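Local coordinates for uncharacterized protein Rv2277c (Mycobacterium tuberculosis, PDB 5VUG) that is uncharacterised but carries a TIM-barrel glycerophosphodiester phosphodiesterase domain, and so probably hydrolyses phosphoric diesters, at residues A15-T20 / L56-D61; L29-A34 / D40-T45; A137-L142 / E168-A173; I152-N157 / E174-T179. All coordinates share one frame; numbering follows the deposited sequence.

Contact 1 (A15-T20 / L56-D61)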
loop_
_atom_site.group_PDB
_atom_site.type_symbol
_atom_site.label_atom_id
_atom_site.label_comp_id
_atom_site.label_asym_id
_atom_site.label_seq_id
_atom_site.Cartn_x
_atom_site.Cartn_y
_atom_site.Cartn_z
ATOM N N ALA A 15 -23.963 16.673 0.059
ATOM C CA ALA A 15 -24.228 16.580 -1.381
ATOM C C ALA A 15 -22.943 16.821 -2.170
ATOM O O ALA A 15 -22.422 17.944 -2.198
ATOM C CB ALA A 15 -25.307 17.575 -1.797
ATOM N N HIS A 16 -22.457 15.782 -2.851
ATOM C CA HIS A 16 -21.196 15.865 -3.584
ATOM C C HIS A 16 -21.367 16.682 -4.862
ATOM O O HIS A 16 -22.113 16.282 -5.763
ATOM C CB HIS A 16 -20.734 14.456 -3.938
ATOM C CG HIS A 16 -19.389 14.408 -4.585
ATOM N ND1 HIS A 16 -19.101 13.560 -5.631
ATOM C CD2 HIS A 16 -18.249 15.096 -4.333
ATOM C CE1 HIS A 16 -17.845 13.731 -6.006
ATOM N NE2 HIS A 16 -17.302 14.655 -5.231
ATOM N N ARG A 17 -20.638 17.798 -4.965
ATOM C CA ARG A 17 -20.799 18.746 -6.077
ATOM C C ARG A 17 -22.254 19.193 -6.198
ATOM O O ARG A 17 -22.784 19.369 -7.298
ATOM C CB ARG A 17 -20.282 18.196 -7.410
ATOM C CG ARG A 17 -18.969 17.443 -7.339
ATOM C CD ARG A 17 -18.659 16.880 -8.718
ATOM N NE ARG A 17 -17.578 15.909 -8.685
ATOM C CZ ARG A 17 -17.444 14.927 -9.562
ATOM N NH1 ARG A 17 -16.431 14.086 -9.456
ATOM N NH2 ARG A 17 -18.327 14.787 -10.547
ATOM N N ALA A 18 -22.904 19.363 -5.042
ATOM C CA ALA A 18 -24.313 19.726 -4.938
ATOM C C ALA A 18 -25.249 18.625 -5.417
ATOM O O ALA A 18 -26.437 18.883 -5.644
ATOM C CB ALA A 18 -24.637 21.076 -5.606
ATOM N N GLY A 19 -24.748 17.395 -5.542
ATOM C CA GLY A 19 -25.582 16.262 -5.900
ATOM C C GLY A 19 -25.570 15.929 -7.378
ATOM O O GLY A 19 -26.618 15.939 -8.036
ATOM N N THR A 20 -24.384 15.554 -7.872
ATOM C CA THR A 20 -24.097 15.451 -9.302
ATOM C C THR A 20 -25.007 14.460 -10.041
ATOM O O THR A 20 -25.232 14.617 -11.248
ATOM C CB THR A 20 -22.605 15.114 -9.457
ATOM O OG1 THR A 20 -22.266 14.942 -10.835
ATOM C CG2 THR A 20 -22.256 13.861 -8.705
ATOM N N LEU A 56 -18.153 28.172 -9.270
ATOM C CA LEU A 56 -18.249 26.731 -9.041
ATOM C C LEU A 56 -18.035 26.002 -10.362
ATOM O O LEU A 56 -18.796 26.198 -11.313
ATOM C CB LEU A 56 -19.599 26.330 -8.445
ATOM C CG LEU A 56 -20.012 26.983 -7.127
ATOM C CD1 LEU A 56 -21.198 26.219 -6.546
ATOM C CD2 LEU A 56 -18.838 27.019 -6.128
ATOM N N TYR A 57 -16.996 25.168 -10.416
ATOM C CA TYR A 57 -16.705 24.364 -11.598
ATOM C C TYR A 57 -15.651 23.333 -11.222
ATOM O O TYR A 57 -14.654 23.672 -10.578
ATOM C CB TYR A 57 -16.245 25.220 -12.795
ATOM C CG TYR A 57 -16.279 24.418 -14.071
ATOM C CD1 TYR A 57 -17.497 24.052 -14.646
ATOM C CD2 TYR A 57 -15.109 23.979 -14.675
ATOM C CE1 TYR A 57 -17.544 23.297 -15.802
ATOM C CE2 TYR A 57 -15.152 23.212 -15.836
ATOM C CZ TYR A 57 -16.382 22.871 -16.383
ATOM O OH TYR A 57 -16.483 22.094 -17.515
ATOM N N ARG A 58 -15.886 22.070 -11.571
ATOM C CA ARG A 58 -14.983 20.983 -11.179
ATOM C C ARG A 58 -13.946 20.603 -12.244
ATOM O O ARG A 58 -12.754 20.485 -11.920
ATOM C CB ARG A 58 -15.782 19.770 -10.682
ATOM C CG ARG A 58 -14.971 18.528 -10.363
ATOM C CD ARG A 58 -14.963 17.504 -11.479
ATOM N NE ARG A 58 -16.289 17.151 -11.998
ATOM C CZ ARG A 58 -16.451 16.356 -13.055
ATOM N NH1 ARG A 58 -15.382 15.849 -13.656
ATOM N NH2 ARG A 58 -17.658 16.070 -13.515
ATOM N N PRO A 59 -14.327 20.380 -13.504
ATOM C CA PRO A 59 -13.341 19.903 -14.485
ATOM C C PRO A 59 -12.261 20.936 -14.786
ATOM O O PRO A 59 -12.395 22.132 -14.518
ATOM C CB PRO A 59 -14.191 19.623 -15.730
ATOM C CG PRO A 59 -15.557 19.357 -15.196
ATOM C CD PRO A 59 -15.697 20.322 -14.047
ATOM N N SER A 60 -11.168 20.455 -15.378
ATOM C CA SER A 60 -10.102 21.383 -15.744
ATOM C C SER A 60 -10.481 22.238 -16.952
ATOM O O SER A 60 -10.006 23.373 -17.078
ATOM C CB SER A 60 -8.792 20.633 -15.968
ATOM O OG SER A 60 -8.947 19.644 -16.965
ATOM N N ASP A 61 -11.344 21.734 -17.837
ATOM C CA ASP A 61 -11.758 22.482 -19.018
ATOM C C ASP A 61 -13.267 22.687 -19.033
ATOM O O ASP A 61 -14.040 21.788 -18.676
ATOM C CB ASP A 61 -11.306 21.824 -20.329
ATOM C CG ASP A 61 -11.296 22.806 -21.493
ATOM O OD1 ASP A 61 -12.353 22.986 -22.159
ATOM O OD2 ASP A 61 -10.229 23.417 -21.728
#

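Contact 2 (L29-A34 / D40-T45)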
loop_
_atom_site.group_PDB
_atom_site.type_symbol
_atom_site.label_atom_id
_atom_site.label_comp_id
_atom_site.label_asym_id
_atom_site.label_seq_id
_atom_site.Cartn_x
_atom_site.Cartn_y
_atom_site.Cartn_z
ATOM N N LEU A 29 -29.363 25.468 -9.286
ATOM C CA LEU A 29 -30.474 24.518 -9.355
ATOM C C LEU A 29 -30.183 23.279 -8.516
ATOM O O LEU A 29 -31.021 22.841 -7.717
ATOM C CB LEU A 29 -30.798 24.137 -10.808
ATOM C CG LEU A 29 -31.953 23.130 -10.965
ATOM C CD1 LEU A 29 -33.249 23.737 -10.472
ATOM C CD2 LEU A 29 -32.119 22.645 -12.406
ATOM N N ALA A 30 -28.978 22.718 -8.658
ATOM C CA ALA A 30 -28.630 21.535 -7.879
ATOM C C ALA A 30 -28.576 21.841 -6.386
ATOM O O ALA A 30 -29.078 21.056 -5.572
ATOM C CB ALA A 30 -27.298 20.960 -8.355
ATOM N N ILE A 31 -27.959 22.968 -6.010
ATOM C CA ILE A 31 -27.864 23.349 -4.599
ATOM C C ILE A 31 -29.251 23.464 -3.986
ATOM O O ILE A 31 -29.515 22.933 -2.900
ATOM C CB ILE A 31 -27.081 24.665 -4.443
ATOM C CG1 ILE A 31 -25.605 24.476 -4.812
ATOM C CG2 ILE A 31 -27.209 25.195 -2.993
ATOM C CD1 ILE A 31 -24.850 25.784 -5.037
ATOM N N THR A 32 -30.155 24.179 -4.667
ATOM C CA THR A 32 -31.494 24.388 -4.119
ATOM C C THR A 32 -32.218 23.061 -3.945
ATOM O O THR A 32 -32.886 22.827 -2.925
ATOM C CB THR A 32 -32.293 25.310 -5.047
ATOM O OG1 THR A 32 -31.659 26.595 -5.110
ATOM C CG2 THR A 32 -33.722 25.490 -4.540
ATOM N N ASN A 33 -32.093 22.177 -4.935
ATOM C CA ASN A 33 -32.750 20.882 -4.839
ATOM C C ASN A 33 -32.130 20.021 -3.751
ATOM O O ASN A 33 -32.849 19.276 -3.078
ATOM C CB ASN A 33 -32.738 20.182 -6.194
ATOM C CG ASN A 33 -33.870 20.648 -7.091
ATOM O OD1 ASN A 33 -33.680 21.456 -7.998
ATOM N ND2 ASN A 33 -35.055 20.137 -6.837
ATOM N N ALA A 34 -30.810 20.128 -3.548
ATOM C CA ALA A 34 -30.153 19.357 -2.498
ATOM C C ALA A 34 -30.626 19.792 -1.115
ATOM O O ALA A 34 -30.914 18.944 -0.259
ATOM C CB ALA A 34 -28.630 19.484 -2.625
ATOM N N ASP A 40 -27.390 17.682 4.941
ATOM C CA ASP A 40 -26.794 18.340 6.098
ATOM C C ASP A 40 -25.532 19.118 5.756
ATOM O O ASP A 40 -25.005 19.835 6.616
ATOM C CB ASP A 40 -26.428 17.285 7.149
ATOM C CG ASP A 40 -27.601 16.402 7.513
ATOM O OD1 ASP A 40 -28.552 16.918 8.139
ATOM O OD2 ASP A 40 -27.588 15.208 7.142
ATOM N N GLY A 41 -25.014 18.970 4.550
ATOM C CA GLY A 41 -23.826 19.699 4.150
ATOM C C GLY A 41 -23.790 19.771 2.644
ATOM O O GLY A 41 -24.441 18.976 1.956
HETATM N N MSE A 42 -23.019 20.735 2.140
HETATM C CA MSE A 42 -22.954 21.046 0.716
HETATM C C MSE A 42 -21.487 21.066 0.279
HETATM O O MSE A 42 -20.700 21.891 0.752
HETATM C CB MSE A 42 -23.618 22.409 0.460
HETATM C CG MSE A 42 -23.881 22.749 -1.002
HETATM SE SE MSE A 42 -25.289 21.623 -1.778
HETATM C CE MSE A 42 -26.791 22.124 -0.643
ATOM N N TRP A 43 -21.111 20.160 -0.615
ATOM C CA TRP A 43 -19.740 20.061 -1.111
ATOM C C TRP A 43 -19.691 20.679 -2.508
ATOM O O TRP A 43 -20.386 20.217 -3.416
ATOM C CB TRP A 43 -19.322 18.585 -1.172
ATOM C CG TRP A 43 -17.926 18.336 -1.698
ATOM C CD1 TRP A 43 -17.480 18.486 -2.994
ATOM C CD2 TRP A 43 -16.803 17.873 -0.941
ATOM N NE1 TRP A 43 -16.147 18.150 -3.076
ATOM C CE2 TRP A 43 -15.703 17.778 -1.832
ATOM C CE3 TRP A 43 -16.613 17.537 0.405
ATOM C CZ2 TRP A 43 -14.435 17.363 -1.417
ATOM C CZ3 TRP A 43 -15.351 17.126 0.818
ATOM C CH2 TRP A 43 -14.273 17.049 -0.092
ATOM N N LEU A 44 -18.862 21.705 -2.688
ATOM C CA LEU A 44 -18.846 22.480 -3.922
ATOM C C LEU A 44 -17.412 22.603 -4.418
ATOM O O LEU A 44 -16.486 22.761 -3.612
ATOM C CB LEU A 44 -19.408 23.884 -3.658
ATOM C CG LEU A 44 -20.818 23.962 -3.055
ATOM C CD1 LEU A 44 -21.161 25.383 -2.649
ATOM C CD2 LEU A 44 -21.864 23.384 -4.031
ATOM N N THR A 45 -17.213 22.556 -5.738
ATOM C CA THR A 45 -15.870 22.652 -6.307
ATOM C C THR A 45 -15.660 24.073 -6.814
ATOM O O THR A 45 -16.490 24.583 -7.570
ATOM C CB THR A 45 -15.667 21.681 -7.475
ATOM O OG1 THR A 45 -16.387 20.466 -7.245
ATOM C CG2 THR A 45 -14.184 21.384 -7.626
#

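Contact 3 (A137-L142 / E168-A173)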
loop_
_atom_site.group_PDB
_atom_site.type_symbol
_atom_site.label_atom_id
_atom_site.label_comp_id
_atom_site.label_asym_id
_atom_site.label_seq_id
_atom_site.Cartn_x
_atom_site.Cartn_y
_atom_site.Cartn_z
ATOM N N ALA A 137 -8.766 34.747 -3.242
ATOM C CA ALA A 137 -10.081 35.150 -3.727
ATOM C C ALA A 137 -11.188 34.463 -2.939
ATOM O O ALA A 137 -12.206 35.088 -2.602
ATOM C CB ALA A 137 -10.199 34.856 -5.226
ATOM N N VAL A 138 -10.995 33.185 -2.608
ATOM C CA VAL A 138 -11.992 32.472 -1.815
ATOM C C VAL A 138 -12.065 33.043 -0.407
ATOM O O VAL A 138 -13.160 33.272 0.126
ATOM C CB VAL A 138 -11.722 30.956 -1.815
ATOM C CG1 VAL A 138 -12.597 30.251 -0.744
ATOM C CG2 VAL A 138 -12.011 30.357 -3.200
ATOM N N ALA A 139 -10.903 33.288 0.214
ATOM C CA ALA A 139 -10.876 33.879 1.546
ATOM C C ALA A 139 -11.627 35.204 1.576
ATOM O O ALA A 139 -12.382 35.474 2.517
ATOM C CB ALA A 139 -9.429 34.059 2.019
ATOM N N GLN A 140 -11.451 36.033 0.545
ATOM C CA GLN A 140 -12.107 37.336 0.525
ATOM C C GLN A 140 -13.623 37.204 0.449
ATOM O O GLN A 140 -14.342 37.929 1.150
ATOM C CB GLN A 140 -11.556 38.181 -0.617
ATOM C CG GLN A 140 -10.132 38.649 -0.360
ATOM C CD GLN A 140 -9.533 39.346 -1.558
ATOM O OE1 GLN A 140 -10.076 40.344 -2.047
ATOM N NE2 GLN A 140 -8.418 38.817 -2.052
ATOM N N VAL A 141 -14.129 36.287 -0.387
ATOM C CA VAL A 141 -15.573 36.048 -0.434
ATOM C C VAL A 141 -16.077 35.553 0.915
ATOM O O VAL A 141 -17.097 36.024 1.425
ATOM C CB VAL A 141 -15.942 35.059 -1.555
ATOM C CG1 VAL A 141 -17.415 34.637 -1.414
ATOM C CG2 VAL A 141 -15.705 35.671 -2.923
ATOM N N LEU A 142 -15.384 34.576 1.501
ATOM C CA LEU A 142 -15.849 34.031 2.775
ATOM C C LEU A 142 -15.859 35.094 3.863
ATOM O O LEU A 142 -16.759 35.108 4.711
ATOM C CB LEU A 142 -14.989 32.843 3.186
ATOM C CG LEU A 142 -15.172 31.620 2.289
ATOM C CD1 LEU A 142 -14.216 30.521 2.714
ATOM C CD2 LEU A 142 -16.626 31.123 2.305
ATOM N N GLU A 168 -6.174 34.290 7.195
ATOM C CA GLU A 168 -6.827 34.551 8.470
ATOM C C GLU A 168 -8.302 34.174 8.414
ATOM O O GLU A 168 -9.023 34.561 7.491
ATOM C CB GLU A 168 -6.685 36.037 8.810
ATOM C CG GLU A 168 -7.555 36.509 9.965
ATOM C CD GLU A 168 -7.130 35.929 11.303
ATOM O OE1 GLU A 168 -5.968 35.482 11.419
ATOM O OE2 GLU A 168 -7.960 35.925 12.238
ATOM N N GLY A 169 -8.745 33.401 9.406
ATOM C CA GLY A 169 -10.145 33.083 9.571
ATOM C C GLY A 169 -10.644 31.869 8.813
ATOM O O GLY A 169 -11.798 31.473 9.016
ATOM N N LEU A 170 -9.831 31.263 7.948
ATOM C CA LEU A 170 -10.300 30.128 7.160
ATOM C C LEU A 170 -10.208 28.846 7.973
ATOM O O LEU A 170 -9.192 28.585 8.625
ATOM C CB LEU A 170 -9.475 29.965 5.884
ATOM C CG LEU A 170 -9.754 30.875 4.693
ATOM C CD1 LEU A 170 -9.111 30.311 3.438
ATOM C CD2 LEU A 170 -11.239 31.042 4.510
ATOM N N GLN A 171 -11.269 28.048 7.930
ATOM C CA GLN A 171 -11.244 26.699 8.479
ATOM C C GLN A 171 -10.789 25.747 7.383
ATOM O O GLN A 171 -11.343 25.762 6.278
ATOM C CB GLN A 171 -12.643 26.286 8.924
ATOM C CG GLN A 171 -13.281 27.175 9.970
ATOM C CD GLN A 171 -14.586 26.574 10.458
ATOM O OE1 GLN A 171 -15.645 26.776 9.850
ATOM N NE2 GLN A 171 -14.513 25.800 11.534
ATOM N N VAL A 172 -9.798 24.907 7.687
ATOM C CA VAL A 172 -9.154 24.085 6.667
ATOM C C VAL A 172 -9.164 22.621 7.095
ATOM O O VAL A 172 -8.795 22.293 8.230
ATOM C CB VAL A 172 -7.718 24.571 6.383
ATOM C CG1 VAL A 172 -7.089 23.776 5.255
ATOM C CG2 VAL A 172 -7.698 26.091 6.082
ATOM N N ALA A 173 -9.573 21.741 6.185
ATOM C CA ALA A 173 -9.503 20.311 6.452
ATOM C C ALA A 173 -8.050 19.856 6.556
ATOM O O ALA A 173 -7.131 20.476 6.013
ATOM C CB ALA A 173 -10.192 19.522 5.339
#

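Contact 4 (I152-N157 / E174-T179)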
loop_
_atom_site.group_PDB
_atom_site.type_symbol
_atom_site.label_atom_id
_atom_site.label_comp_id
_atom_site.label_asym_id
_atom_site.label_seq_id
_atom_site.Cartn_x
_atom_site.Cartn_y
_atom_site.Cartn_z
ATOM N N ILE A 152 -15.568 24.834 5.178
ATOM C CA ILE A 152 -14.372 24.016 5.376
ATOM C C ILE A 152 -13.666 23.912 4.030
ATOM O O ILE A 152 -14.251 23.422 3.060
ATOM C CB ILE A 152 -14.740 22.613 5.890
ATOM C CG1 ILE A 152 -15.531 22.692 7.203
ATOM C CG2 ILE A 152 -13.486 21.727 6.034
ATOM C CD1 ILE A 152 -14.753 23.278 8.365
ATOM N N VAL A 153 -12.416 24.366 3.964
ATOM C CA VAL A 153 -11.641 24.287 2.730
ATOM C C VAL A 153 -10.972 22.923 2.643
ATOM O O VAL A 153 -10.269 22.506 3.570
ATOM C CB VAL A 153 -10.604 25.415 2.658
ATOM C CG1 VAL A 153 -9.726 25.241 1.422
ATOM C CG2 VAL A 153 -11.328 26.779 2.647
ATOM N N TYR A 154 -11.166 22.247 1.507
ATOM C CA TYR A 154 -10.582 20.944 1.228
ATOM C C TYR A 154 -9.729 21.013 -0.035
ATOM O O TYR A 154 -10.025 21.774 -0.954
ATOM C CB TYR A 154 -11.672 19.858 1.023
ATOM C CG TYR A 154 -11.034 18.505 0.811
ATOM C CD1 TYR A 154 -10.583 17.759 1.900
ATOM C CD2 TYR A 154 -10.833 17.993 -0.466
ATOM C CE1 TYR A 154 -9.946 16.548 1.724
ATOM C CE2 TYR A 154 -10.195 16.774 -0.660
ATOM C CZ TYR A 154 -9.762 16.051 0.438
ATOM O OH TYR A 154 -9.126 14.844 0.244
ATOM N N SER A 155 -8.670 20.195 -0.080
ATOM C CA SER A 155 -7.945 19.936 -1.322
ATOM C C SER A 155 -7.236 18.592 -1.223
ATOM O O SER A 155 -6.805 18.186 -0.140
ATOM C CB SER A 155 -6.917 21.037 -1.629
ATOM O OG SER A 155 -6.251 20.806 -2.868
ATOM N N THR A 156 -7.086 17.914 -2.371
ATOM C CA THR A 156 -6.164 16.777 -2.403
ATOM C C THR A 156 -4.698 17.208 -2.366
ATOM O O THR A 156 -3.824 16.358 -2.144
ATOM C CB THR A 156 -6.382 15.919 -3.657
ATOM O OG1 THR A 156 -6.145 16.724 -4.817
ATOM C CG2 THR A 156 -7.810 15.338 -3.712
ATOM N N ASN A 157 -4.412 18.495 -2.565
ATOM C CA ASN A 157 -3.065 19.007 -2.796
ATOM C C ASN A 157 -2.578 19.708 -1.532
ATOM O O ASN A 157 -3.170 20.703 -1.099
ATOM C CB ASN A 157 -3.101 19.985 -3.974
ATOM C CG ASN A 157 -1.727 20.477 -4.384
ATOM O OD1 ASN A 157 -0.841 20.680 -3.554
ATOM N ND2 ASN A 157 -1.549 20.687 -5.683
ATOM N N GLU A 174 -7.853 18.749 7.269
ATOM C CA GLU A 174 -6.549 18.103 7.292
ATOM C C GLU A 174 -6.093 17.814 5.865
ATOM O O GLU A 174 -6.901 17.461 5.002
ATOM C CB GLU A 174 -6.649 16.795 8.077
ATOM C CG GLU A 174 -5.363 16.010 8.073
ATOM C CD GLU A 174 -5.333 14.942 9.125
ATOM O OE1 GLU A 174 -5.906 13.858 8.881
ATOM O OE2 GLU A 174 -4.734 15.201 10.197
ATOM N N SER A 175 -4.790 17.967 5.611
ATOM C CA SER A 175 -4.278 17.658 4.280
ATOM C C SER A 175 -4.489 16.181 3.951
ATOM O O SER A 175 -4.444 15.304 4.824
ATOM C CB SER A 175 -2.791 17.995 4.173
ATOM O OG SER A 175 -2.016 17.043 4.868
ATOM N N ARG A 176 -4.731 15.902 2.671
ATOM C CA ARG A 176 -4.932 14.514 2.270
ATOM C C ARG A 176 -3.688 13.670 2.543
ATOM O O ARG A 176 -3.799 12.501 2.930
ATOM C CB ARG A 176 -5.361 14.436 0.803
ATOM C CG ARG A 176 -5.727 13.032 0.332
ATOM C CD ARG A 176 -6.352 13.089 -1.044
ATOM N NE ARG A 176 -6.818 11.789 -1.520
ATOM C CZ ARG A 176 -8.101 11.472 -1.676
ATOM N NH1 ARG A 176 -9.061 12.350 -1.377
ATOM N NH2 ARG A 176 -8.428 10.277 -2.136
ATOM N N ASP A 177 -2.493 14.245 2.367
ATOM C CA ASP A 177 -1.273 13.492 2.664
ATOM C C ASP A 177 -1.285 12.946 4.088
ATOM O O ASP A 177 -0.917 11.787 4.322
ATOM C CB ASP A 177 -0.025 14.359 2.474
ATOM C CG ASP A 177 0.299 14.641 1.015
ATOM O OD1 ASP A 177 -0.214 13.931 0.127
ATOM O OD2 ASP A 177 1.103 15.571 0.762
ATOM N N VAL A 178 -1.690 13.771 5.055
ATOM C CA VAL A 178 -1.666 13.343 6.454
ATOM C C VAL A 178 -2.774 12.331 6.730
ATOM O O VAL A 178 -2.548 11.292 7.367
ATOM C CB VAL A 178 -1.748 14.564 7.388
ATOM C CG1 VAL A 178 -1.913 14.114 8.841
ATOM C CG2 VAL A 178 -0.497 15.430 7.235
ATOM N N THR A 179 -3.989 12.615 6.257
ATOM C CA THR A 179 -5.093 11.671 6.421
ATOM C C THR A 179 -4.736 10.306 5.847
ATOM O O THR A 179 -4.933 9.271 6.501
ATOM C CB THR A 179 -6.342 12.221 5.725
ATOM O OG1 THR A 179 -6.775 13.415 6.389
ATOM C CG2 THR A 179 -7.479 11.187 5.740
HETATM O O HOH W 1 -4.324 18.328 0.988
HETATM O O HOH W 2 -7.513 18.599 2.610
HETATM O O HOH W 3 -2.293 16.512 0.640
HETATM O O HOH W 4 -2.487 13.811 -1.526
#

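Contact 1 (A15-T20 / L56-D61)
Arg17 and Arg58 bring their guanidinium groups together by partly overlapping faces, the two planes 32° apart. Arg58 NE lies over the centre of the Arg17 guanidinium and is 3.5 Å from Arg17 CZ. The nearest approach is 3.3 Å, between Arg17 NH2 and Arg58 NH2; both are donors, so the pair is one of contact and not of bonding. The shared carboxylate of Glu25, salt-bridged to Arg17 NH2 through OE1 and to Arg58 NE through OE2, probably offsets the closeness of the two cations. Arg17 reaches across with a chain extended from CG to NE; it lies in a type II beta turn from Ala15 to Ala18, where strand 12-16 gives way to the loop. His16 and Arg17, with Glu25 and Asn26 further on, match the His-Arg...Glu-Asn signature of the glycerophosphodiester phosphodiesterase family, found at the C-terminal mouth of its barrel, and His16 NE2 is hydrogen-bonded to a glycerol, probably from the crystallisation liquor. Arg17 CG also rests over the His16 ring, 3.8 Å above its plane. Arg58 arrives by a different path: its CG is anti to the backbone N (chi1 175°), and bends at chi2 and chi3 fold the chain. One face of its guanidinium thereby lies on Pro59, whose CG is 3.7 Å above the plane, while Arg17 NH1 occupies the opposite face, displaced toward the rim.

Contact 2 (L29-A34 / D40-T45)
Met42, modelled as selenomethionine, has the most surface buried here, and its terminal methyl does most of the touching. CE comes within 3.8 Å of Ala34 CB and 3.9 Å of Ile31 CG2, so it nestles against two side chains about one helical turn apart; it also approaches the backbone, 3.6 Å from Ile31 O. The torsions account for this. CB already points at the helix; with CG anti to the backbone N (chi1 -168°), the bends at chi2 and chi3 turn the methyl against helix 28-36. The selenium sits behind it, 4.1 Å from Ala34 CB. Ile31, second in buried surface, divides its branches between two partners: CG2 meets the methyl of Met42, while CG1 and CD1 lean on Leu44. There the two side chains meet at about a right angle, with CD1 of Ile31 4.0 Å from CD2 of Leu44. Leu44 leaves its strand obliquely to the helix, and only its CD2 branch makes this contact. All four residues are buried, and the apolar layer continues into Ala15 and Ala18. The axes of helix 29-34 and strand 41-45 are 10.0 Å apart at closest and run nearly antiparallel, at 163°. Such a helix, following strand 12-16 and covering the parallel strand 41-48 that comes next, is the beta-alpha-beta crossover repeated around a TIM barrel.

Contact 3 (A137-L142 / E168-A173)
Leu170 bears on the helix through both of its methyls, and their fits differ. CD2 meets Leu142 CD1 at 3.5 Å, a tight methyl-to-methyl contact, with the two leucines crossing at about a right angle. CD1 rests more easily on Ala139, 4.0 Å from its CB; Leu170 CG lies 4.2 Å from the same methyl, so the small side chain is met by a branch point as well as a tip. With CG anti to the carbonyl carbon (chi1 -79°), the Leu170 branches swing toward the helix although the bond to CB does not aim there. The contact joins two parts of the TIM barrel: helix 134-145, which leads into strand 151-154, and the loop before the short, weakly bonded strand 171-172, the parallel neighbour of 151-154. The helix that flanks one strand thus also receives the lead-in to the next. Leu142 is buried and also packs on Ser151 and on the loop residues Ala147 and Ala148. The loop side is more open: Leu170 is partly exposed, Glu168 and Gly169 are exposed to solvent, the carboxylate of Glu168 leads away from the helix, and Gln140 points its CB away from the loop, one residue beyond Ala139.

Contact 4 (I152-N157 / E174-T179)
At the C-terminal mouth of the barrel, where TIM-barrel active sites lie, Tyr154 at the end of strand 151-154 meets Arg176 in the first turn of helix 176-189; a glycerol, probably from the crystallisation liquor, lies about 4 Å from the tyrosine side chain. Arg176 NH1 donates to Tyr154 OH at 3.0 Å, with an N-H...O angle of 151°. The hydroxyl sits at the guanidinium edge, 12° out of its plane, while the phenol ring is turned 77° against that plane. With its chain extended from CG to NE, Arg176 reaches the hydroxyl, and Thr156 runs beside it, pointing the same way, with CG2 3.8 Å from Arg176 CD. Elsewhere water links the segments: one molecule joins Ser155 O (2.7 Å) to Arg176 N (3.0 Å), and another donates to both Thr156 O and Asp177 OD1. Ser175, the N-cap, takes Val178 N with its OG at 3.3 Å. Arg176 NH2 forms a salt bridge to Glu205 OE1 and NE one to Glu214 OE2 of the second subunit, so three partners at three nitrogens probably hold the guanidinium in one orientation, and the bridge to Glu214 ties this part of the barrel to that subunit.

Contacts 2 and 3 are apolar: contact 2, wholly buried, packs a helix on a barrel strand, and contact 3, running out to solvent, packs a helix on the loop leading into a strand. Contacts 1 and 4 are polar: contact 1, at the surface, sets two cationic groups side by side, while contact 4 is mostly buried and relies on an arginine, a phenol and ordered water. Contact 2 is nested within the loop closed by contact 1, and Tyr57 N lies 2.9 Å from Thr45 O, a probable hydrogen bond. Contacts 3 and 4 alternate along the chain and share the pairing of strands 151-154 and 171-172. Contacts 2 and 4, centres about 20 Å apart, meet through Trp43 and Tyr154.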